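YcgJ protein (Bacillus subtilis, PDB 1XXL) is a probable methyltransferase that likely uses S-adenosylmethionine as methyl donor, with its substrate not established. Local coordinates at residues Y180-I184 against E194-I198. Numbering follows the deposited sequence.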
# COMPACT_ATOMS: atom_id res chain seq x y z
N TYR A 180 -1.98 -19.49 -1.68
CA TYR A 180 -2.63 -19.38 -2.97
C TYR A 180 -4.16 -19.56 -2.94
O TYR A 180 -4.90 -18.74 -3.51
CB TYR A 180 -1.98 -20.39 -3.94
CG TYR A 180 -2.70 -20.41 -5.26
CD1 TYR A 180 -3.65 -21.38 -5.54
CD2 TYR A 180 -2.46 -19.41 -6.21
CE1 TYR A 180 -4.34 -21.38 -6.75
CE2 TYR A 180 -3.16 -19.41 -7.43
CZ TYR A 180 -4.08 -20.39 -7.69
OH TYR A 180 -4.76 -20.38 -8.87
N ASP A 181 -4.63 -20.60 -2.24
CA ASP A 181 -6.07 -20.95 -2.27
C ASP A 181 -6.86 -19.80 -1.70
O ASP A 181 -7.90 -19.40 -2.23
CB ASP A 181 -6.38 -22.20 -1.45
CG ASP A 181 -6.10 -23.51 -2.20
OD1 ASP A 181 -6.01 -23.54 -3.47
OD2 ASP A 181 -6.00 -24.54 -1.48
N SER A 182 -6.36 -19.28 -0.60
CA SER A 182 -7.00 -18.18 0.09
C SER A 182 -6.97 -16.88 -0.74
O SER A 182 -7.95 -16.16 -0.81
CB SER A 182 -6.31 -18.01 1.43
OG SER A 182 -6.66 -16.79 2.02
N TRP A 183 -5.83 -16.61 -1.36
CA TRP A 183 -5.65 -15.45 -2.23
C TRP A 183 -6.63 -15.44 -3.42
O TRP A 183 -7.18 -14.40 -3.76
CB TRP A 183 -4.21 -15.51 -2.74
CG TRP A 183 -3.70 -14.35 -3.53
CD1 TRP A 183 -3.47 -13.11 -3.07
CD2 TRP A 183 -3.29 -14.37 -4.89
NE1 TRP A 183 -2.95 -12.34 -4.07
CE2 TRP A 183 -2.84 -13.09 -5.20
CE3 TRP A 183 -3.28 -15.36 -5.89
CZ2 TRP A 183 -2.36 -12.75 -6.46
CZ3 TRP A 183 -2.81 -15.03 -7.13
CH2 TRP A 183 -2.35 -13.73 -7.42
N ILE A 184 -6.83 -16.59 -4.04
CA ILE A 184 -7.79 -16.72 -5.13
C ILE A 184 -9.22 -16.51 -4.64
O ILE A 184 -9.97 -15.79 -5.28
CB ILE A 184 -7.69 -18.09 -5.81
CG1 ILE A 184 -6.37 -18.20 -6.57
CG2 ILE A 184 -8.90 -18.34 -6.73
CD1 ILE A 184 -6.16 -17.18 -7.69
N GLU A 194 -8.22 -17.65 -13.40
CA GLU A 194 -7.36 -18.47 -12.57
C GLU A 194 -6.49 -19.39 -13.39
O GLU A 194 -5.32 -19.56 -13.06
CB GLU A 194 -8.15 -19.29 -11.55
CG GLU A 194 -7.23 -19.88 -10.50
CD GLU A 194 -7.88 -20.89 -9.59
OE1 GLU A 194 -9.12 -21.03 -9.67
OE2 GLU A 194 -7.14 -21.53 -8.79
N LYS A 195 -7.02 -19.99 -14.46
CA LYS A 195 -6.19 -20.86 -15.28
C LYS A 195 -4.99 -20.08 -15.83
O LYS A 195 -3.90 -20.63 -15.92
CB LYS A 195 -6.97 -21.51 -16.45
CG LYS A 195 -8.01 -22.61 -16.08
CD LYS A 195 -7.41 -23.99 -15.62
CE LYS A 195 -8.42 -25.16 -15.85
NZ LYS A 195 -7.87 -26.53 -15.48
N GLN A 196 -5.20 -18.81 -16.19
CA GLN A 196 -4.09 -17.94 -16.65
C GLN A 196 -3.04 -17.72 -15.54
O GLN A 196 -1.84 -17.73 -15.80
CB GLN A 196 -4.60 -16.58 -17.14
CG GLN A 196 -5.50 -16.64 -18.37
CD GLN A 196 -6.07 -15.25 -18.75
OE1 GLN A 196 -5.31 -14.28 -18.93
NE2 GLN A 196 -7.40 -15.16 -18.87
N ILE A 197 -3.51 -17.50 -14.32
CA ILE A 197 -2.61 -17.38 -13.15
C ILE A 197 -1.79 -18.65 -12.97
O ILE A 197 -0.58 -18.59 -12.77
CB ILE A 197 -3.39 -17.06 -11.86
CG1 ILE A 197 -3.88 -15.62 -11.91
CG2 ILE A 197 -2.50 -17.25 -10.65
CD1 ILE A 197 -4.93 -15.29 -10.98
N ILE A 198 -2.44 -19.81 -13.06
CA ILE A 198 -1.77 -21.09 -12.84
C ILE A 198 -0.68 -21.28 -13.90
O ILE A 198 0.44 -21.65 -13.56
CB ILE A 198 -2.77 -22.27 -12.81
CG1 ILE A 198 -3.69 -22.15 -11.57
CG2 ILE A 198 -2.04 -23.58 -12.81
CD1 ILE A 198 -4.95 -23.07 -11.59
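The hydroxyl of Y180 donates to E194 between segments 180-184 and 194-198, which run roughly antiparallel (147°), with Y180 OH 2.6 Å from E194 OE2. OE2 accepts this bond through its anti lone pair, the side turned from OE1, and the carboxylate is twisted 39° out of the ring plane. With CG anti to the backbone N (chi1 -167°) and the chain extended beyond, the E194 side chain spans the gap and brings its carboxylate to the hydroxyl. The rest of the contact is apolar. I197 CG2 sits in plane at the ring edge of Y180, 3.9 Å from CE2, and also meets the indole edge of W183 at CZ3. I184 lays CG1 on one face of the Y180 ring, toward the rim, while its CD1 meets I197 CD1 tip to tip at 4.0 Å. With an alanine at E194 the phenol hydroxyl would probably lose this acceptor, and I184 CG2 its contact with the carboxylate carbon. Helix 131-144 packs on the same cluster, L140 against W183 and L143 against I197. Thus one charged-acceptor bond, at the partly exposed margin of an apolar core, ties helix 180-187 to helix 191-202 in a helical hairpin; the carboxylate's charge would probably strengthen that bond.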